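Local coordinates for protein sialidase B (Streptococcus pneumoniae serotype 4, PDB 4XJW) that cleaves terminal sialic acid residues from alpha-2,3-, alpha-2,6- and alpha-2,8-linked glycoconjugates as a family 33 glycosidase, at residues Ile546-Tyr551 with Ser573-Arg578; Ser579-Gly584 with Lys632-Ser637. The protein carries 1 engineered substitution. All blocks are in the same frame, centred on the assembly; numbering follows the deposited sequence.

Contact 1 and contact 2 lie in series along the chain, and their centres are about 9 Å apart. R578 ends the second half of contact 1 and S579 begins the first half of contact 2, so one loop, between strands 569-575 and 584-592, serves both. N576 N and G583 O, 2.9 Å apart, probably form a hydrogen bond across the base of that loop. Y551 of contact 1 stacks on W636 of contact 2, with Y551 CZ 3.3 Å from W636 CG. Contact 2 holds R581, one of three arginines assigned to substrate binding by similarity; another is R519, and the nearest side-chain atoms of Q548 and R519 are about 4 Å apart.

Contact 1 of 2, residues Ile546-Tyr551 with Ser573-Arg578; sequences IQQTSY and STPNSR
The touching parts, 546-549 and 574-578, run 63° apart, Q547 facing N576 and T549 facing R578. In the beta-propeller catalytic domain of this sialidase, the loop ahead of strand 556-559 meets the end of strand 569-575 and the turn after it. S577 N donates to Q547 O at 2.9 Å, and N576 OD1 takes the Q547 N-H at 2.9 Å in a fairly straight bond, the donor standing above the asparagine's carbonyl plane. N576 CG is anti to the backbone N (chi1 -169°), which carries the amide to Q547; its ND2 donates to Q585 OE1 on the neighbouring strand 584-592. On the outer side Q547 and R578 lie alongside each other, pointing the same way, with Q547 CB 3.5 Å from R578 CG and their flat ends nearly perpendicular. Deeper in, the I546 and T574 methyls CG2 meet at 4.0 Å. A water joins S550 N to R578 O. Extended beyond CG, the Q548 side chain reaches strand 569-575 through NE2, while OE1 accepts from T553 N of its loop. This NE2 gives a hydrogen to T574 OG1 at 2.9 Å, in the glutamine's amide plane, while that hydroxyl donates to P575 O at 2.7 Å.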
loop_
_atom_site.group_PDB
_atom_site.type_symbol
_atom_site.label_atom_id
_atom_site.label_comp_id
_atom_site.label_asym_id
_atom_site.label_seq_id
_atom_site.Cartn_x
_atom_site.Cartn_y
_atom_site.Cartn_z
ATOM N N ILE A 546 -13.826 2.845 -19.126
ATOM C CA ILE A 546 -12.795 2.405 -18.194
ATOM C C ILE A 546 -13.153 0.991 -17.774
ATOM O O ILE A 546 -14.301 0.738 -17.432
ATOM C CB ILE A 546 -12.719 3.297 -16.943
ATOM C CG1 ILE A 546 -12.394 4.738 -17.334
ATOM C CG2 ILE A 546 -11.653 2.777 -15.968
ATOM C CD1 ILE A 546 -12.359 5.682 -16.166
ATOM N N GLN A 547 -12.186 0.077 -17.823
ATOM C CA GLN A 547 -12.426 -1.300 -17.373
ATOM C C GLN A 547 -11.835 -1.566 -15.994
ATOM O O GLN A 547 -10.711 -1.148 -15.705
ATOM C CB GLN A 547 -11.809 -2.323 -18.332
ATOM C CG GLN A 547 -11.980 -2.043 -19.817
ATOM C CD GLN A 547 -13.402 -1.692 -20.182
ATOM O OE1 GLN A 547 -14.354 -2.300 -19.685
ATOM N NE2 GLN A 547 -13.559 -0.687 -21.044
ATOM N N GLN A 548 -12.588 -2.280 -15.160
ATOM C CA GLN A 548 -12.041 -2.882 -13.950
ATOM C C GLN A 548 -12.328 -4.370 -13.971
ATOM O O GLN A 548 -13.054 -4.852 -14.839
ATOM C CB GLN A 548 -12.625 -2.242 -12.689
ATOM C CG GLN A 548 -12.027 -0.864 -12.384
ATOM C CD GLN A 548 -12.170 -0.463 -10.935
ATOM O OE1 GLN A 548 -12.915 -1.065 -10.162
ATOM N NE2 GLN A 548 -11.458 0.597 -10.563
ATOM N N THR A 549 -11.751 -5.094 -13.018
ATOM C CA THR A 549 -12.036 -6.504 -12.847
ATOM C C THR A 549 -13.393 -6.684 -12.194
ATOM O O THR A 549 -13.998 -5.736 -11.696
ATOM C CB THR A 549 -11.027 -7.144 -11.910
ATOM O OG1 THR A 549 -11.068 -6.439 -10.661
ATOM C CG2 THR A 549 -9.611 -7.098 -12.497
ATOM N N SER A 550 -13.860 -7.925 -12.171
ATOM C CA SER A 550 -15.094 -8.257 -11.483
ATOM C C SER A 550 -15.124 -7.831 -10.018
ATOM O O SER A 550 -16.172 -7.435 -9.511
ATOM C CB SER A 550 -15.378 -9.759 -11.610
ATOM O OG SER A 550 -14.311 -10.540 -11.101
ATOM N N TYR A 551 -13.979 -7.893 -9.341
ATOM C CA TYR A 551 -13.940 -7.553 -7.923
ATOM C C TYR A 551 -13.694 -6.054 -7.700
ATOM O O TYR A 551 -14.044 -5.519 -6.647
ATOM C CB TYR A 551 -12.915 -8.407 -7.171
ATOM C CG TYR A 551 -11.554 -8.427 -7.822
ATOM C CD1 TYR A 551 -10.620 -7.415 -7.574
ATOM C CD2 TYR A 551 -11.205 -9.437 -8.706
ATOM C CE1 TYR A 551 -9.372 -7.434 -8.176
ATOM C CE2 TYR A 551 -9.957 -9.461 -9.318
ATOM C CZ TYR A 551 -9.044 -8.454 -9.051
ATOM O OH TYR A 551 -7.812 -8.481 -9.660
ATOM N N SER A 573 -7.965 8.286 -11.047
ATOM C CA SER A 573 -6.825 7.364 -11.018
ATOM C C SER A 573 -7.336 5.961 -10.702
ATOM O O SER A 573 -8.056 5.776 -9.722
ATOM C CB SER A 573 -5.829 7.805 -9.947
ATOM O OG SER A 573 -4.924 6.777 -9.622
ATOM N N THR A 574 -6.944 4.981 -11.519
ATOM C CA THR A 574 -7.460 3.619 -11.402
ATOM C C THR A 574 -6.662 2.714 -12.310
ATOM O O THR A 574 -6.135 3.171 -13.323
ATOM C CB THR A 574 -8.954 3.568 -11.835
ATOM O OG1 THR A 574 -9.420 2.208 -11.850
ATOM C CG2 THR A 574 -9.138 4.174 -13.215
ATOM N N PRO A 575 -6.583 1.414 -11.973
ATOM C CA PRO A 575 -6.190 0.455 -13.007
ATOM C C PRO A 575 -7.231 0.484 -14.129
ATOM O O PRO A 575 -8.426 0.692 -13.879
ATOM C CB PRO A 575 -6.250 -0.886 -12.271
ATOM C CG PRO A 575 -7.239 -0.659 -11.151
ATOM C CD PRO A 575 -6.915 0.750 -10.703
ATOM N N ASN A 576 -6.787 0.283 -15.358
ATOM C CA ASN A 576 -7.732 0.130 -16.466
ATOM C C ASN A 576 -7.478 -1.219 -17.090
ATOM O O ASN A 576 -6.676 -1.348 -18.022
ATOM C CB ASN A 576 -7.540 1.246 -17.497
ATOM C CG ASN A 576 -8.663 1.297 -18.522
ATOM O OD1 ASN A 576 -9.448 0.359 -18.653
ATOM N ND2 ASN A 576 -8.737 2.399 -19.259
ATOM N N SER A 577 -8.141 -2.231 -16.539
ATOM C CA SER A 577 -7.901 -3.625 -16.926
ATOM C C SER A 577 -9.078 -4.472 -16.490
ATOM O O SER A 577 -9.594 -4.291 -15.391
ATOM C CB SER A 577 -6.621 -4.156 -16.260
ATOM O OG SER A 577 -6.482 -5.560 -16.475
ATOM N N ARG A 578 -9.509 -5.399 -17.349
ATOM C CA ARG A 578 -10.559 -6.351 -16.983
ATOM C C ARG A 578 -9.982 -7.564 -16.267
ATOM O O ARG A 578 -10.724 -8.398 -15.744
ATOM C CB ARG A 578 -11.310 -6.844 -18.222
ATOM C CG ARG A 578 -12.097 -5.794 -18.953
ATOM C CD ARG A 578 -12.765 -6.386 -20.186
ATOM N NE ARG A 578 -14.114 -5.862 -20.365
ATOM C CZ ARG A 578 -14.892 -6.150 -21.401
ATOM N NH1 ARG A 578 -14.451 -6.954 -22.359
ATOM N NH2 ARG A 578 -16.110 -5.632 -21.480
HETATM O O HOH W 1 -12.618 -9.707 -13.908
#

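Contact 2 of 2, residues Ser579-Gly584 with Lys632-Ser637; sequences SGRKGG and KYDSWS
D634 OD1 is gripped by two backbone N-H groups of its loop: W636 N at 2.9 Å, nearly in line with the C-O bond, and S637 N at 3.0 Å, from above the carboxylate plane. The first closes an Asx turn, the second extends it to an Asx motif, and together they hold the carboxylate in place. Its other oxygen, OD2, crosses to the facing loop and accepts from R581 N at 3.0 Å, on the opposite face of the carboxylate from S637 N. D634 CG lies anti to the backbone N (chi1 -172°), bringing the group under the R581 backbone, which forms the centre of an inverse gamma turn. From there the arginine runs extended past the carboxylate, at about a right angle. R581 NH1 donates to S635 OG at 2.8 Å, the hydroxyl sitting at the guanidinium edge and tilted 21° from its plane. W636 CE3 lies over one guanidinium face, off its centre, 3.6 Å from R581 NH2; the two planes stand 76° apart. T553 OG1 and G552 O take the NE and NH2 hydrogens. R207, R519 and R581 correspond by similarity to the arginine triad with which sialidases bind the sialic acid carboxylate.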
loop_
_atom_site.group_PDB
_atom_site.type_symbol
_atom_site.label_atom_id
_atom_site.label_comp_id
_atom_site.label_asym_id
_atom_site.label_seq_id
_atom_site.Cartn_x
_atom_site.Cartn_y
_atom_site.Cartn_z
ATOM N N SER A 579 -8.654 -7.643 -16.243
ATOM C CA SER A 579 -7.940 -8.866 -15.873
ATOM C C SER A 579 -7.333 -8.850 -14.471
ATOM O O SER A 579 -7.447 -9.823 -13.728
ATOM C CB SER A 579 -6.846 -9.135 -16.904
ATOM O OG SER A 579 -6.161 -10.333 -16.619
ATOM N N GLY A 580 -6.668 -7.753 -14.110
ATOM C CA GLY A 580 -6.001 -7.686 -12.825
ATOM C C GLY A 580 -5.821 -6.248 -12.395
ATOM O O GLY A 580 -6.331 -5.337 -13.041
ATOM N N ARG A 581 -5.105 -6.045 -11.292
ATOM C CA ARG A 581 -4.796 -4.692 -10.836
ATOM C C ARG A 581 -3.486 -4.245 -11.480
ATOM O O ARG A 581 -2.393 -4.413 -10.924
ATOM C CB ARG A 581 -4.761 -4.633 -9.307
ATOM C CG ARG A 581 -6.145 -4.714 -8.694
ATOM C CD ARG A 581 -6.171 -4.598 -7.188
ATOM N NE ARG A 581 -7.550 -4.589 -6.678
ATOM C CZ ARG A 581 -7.882 -4.796 -5.405
ATOM N NH1 ARG A 581 -6.931 -5.054 -4.512
ATOM N NH2 ARG A 581 -9.155 -4.749 -5.019
ATOM N N LYS A 582 -3.614 -3.731 -12.697
ATOM C CA LYS A 582 -2.491 -3.400 -13.563
ATOM C C LYS A 582 -2.970 -2.378 -14.579
ATOM O O LYS A 582 -4.168 -2.053 -14.623
ATOM C CB LYS A 582 -1.937 -4.657 -14.254
ATOM C CG LYS A 582 -2.974 -5.484 -15.006
ATOM C CD LYS A 582 -2.342 -6.760 -15.567
ATOM C CE LYS A 582 -3.393 -7.638 -16.237
ATOM N NZ LYS A 582 -2.828 -8.974 -16.605
ATOM N N GLY A 583 -2.043 -1.830 -15.357
ATOM C CA GLY A 583 -2.417 -0.878 -16.389
ATOM C C GLY A 583 -2.975 0.407 -15.806
ATOM O O GLY A 583 -4.046 0.886 -16.197
ATOM N N GLY A 584 -2.238 0.974 -14.858
ATOM C CA GLY A 584 -2.697 2.171 -14.170
ATOM C C GLY A 584 -2.812 3.366 -15.085
ATOM O O GLY A 584 -1.979 3.555 -15.973
ATOM N N LYS A 632 2.226 0.147 -6.548
ATOM C CA LYS A 632 2.757 -0.333 -7.824
ATOM C C LYS A 632 2.914 -1.857 -7.822
ATOM O O LYS A 632 4.010 -2.404 -7.983
ATOM C CB LYS A 632 4.082 0.350 -8.191
ATOM C CG LYS A 632 4.435 0.179 -9.670
ATOM C CD LYS A 632 5.773 0.781 -10.038
ATOM C CE LYS A 632 6.056 0.575 -11.517
ATOM N NZ LYS A 632 5.227 1.478 -12.350
ATOM N N TYR A 633 1.797 -2.545 -7.640
ATOM C CA TYR A 633 1.779 -4.002 -7.713
ATOM C C TYR A 633 0.347 -4.446 -7.769
ATOM O O TYR A 633 -0.581 -3.649 -7.585
ATOM C CB TYR A 633 2.517 -4.649 -6.527
ATOM C CG TYR A 633 1.743 -4.758 -5.224
ATOM C CD1 TYR A 633 1.403 -3.627 -4.482
ATOM C CD2 TYR A 633 1.356 -5.994 -4.739
ATOM C CE1 TYR A 633 0.700 -3.741 -3.277
ATOM C CE2 TYR A 633 0.670 -6.129 -3.548
ATOM C CZ TYR A 633 0.347 -5.003 -2.810
ATOM O OH TYR A 633 -0.344 -5.158 -1.622
ATOM N N ASP A 634 0.153 -5.722 -8.054
ATOM C CA ASP A 634 -1.197 -6.236 -8.085
ATOM C C ASP A 634 -1.574 -6.717 -6.686
ATOM O O ASP A 634 -1.182 -7.805 -6.254
ATOM C CB ASP A 634 -1.311 -7.347 -9.114
ATOM C CG ASP A 634 -2.741 -7.780 -9.325
ATOM O OD1 ASP A 634 -3.500 -7.803 -8.334
ATOM O OD2 ASP A 634 -3.099 -8.101 -10.479
ATOM N N SER A 635 -2.320 -5.881 -5.974
ATOM C CA SER A 635 -2.636 -6.136 -4.570
ATOM C C SER A 635 -3.770 -7.152 -4.394
ATOM O O SER A 635 -4.164 -7.457 -3.264
ATOM C CB SER A 635 -2.954 -4.820 -3.845
ATOM O OG SER A 635 -4.208 -4.307 -4.267
ATOM N N TRP A 636 -4.289 -7.678 -5.500
ATOM C CA TRP A 636 -5.244 -8.773 -5.430
ATOM C C TRP A 636 -4.526 -10.106 -5.586
ATOM O O TRP A 636 -4.911 -11.104 -4.977
ATOM C CB TRP A 636 -6.317 -8.631 -6.514
ATOM C CG TRP A 636 -7.488 -9.575 -6.326
ATOM C CD1 TRP A 636 -7.674 -10.794 -6.910
ATOM C CD2 TRP A 636 -8.629 -9.344 -5.503
ATOM N NE1 TRP A 636 -8.867 -11.335 -6.500
ATOM C CE2 TRP A 636 -9.473 -10.465 -5.632
ATOM C CE3 TRP A 636 -9.024 -8.299 -4.670
ATOM C CZ2 TRP A 636 -10.688 -10.569 -4.951
ATOM C CZ3 TRP A 636 -10.231 -8.403 -3.995
ATOM C CH2 TRP A 636 -11.050 -9.533 -4.140
ATOM N N SER A 637 -3.485 -10.128 -6.412
ATOM C CA SER A 637 -2.829 -11.396 -6.744
ATOM C C SER A 637 -2.234 -12.113 -5.535
ATOM O O SER A 637 -1.504 -11.522 -4.752
ATOM C CB SER A 637 -1.722 -11.173 -7.776
ATOM O OG SER A 637 -0.946 -12.355 -7.918
#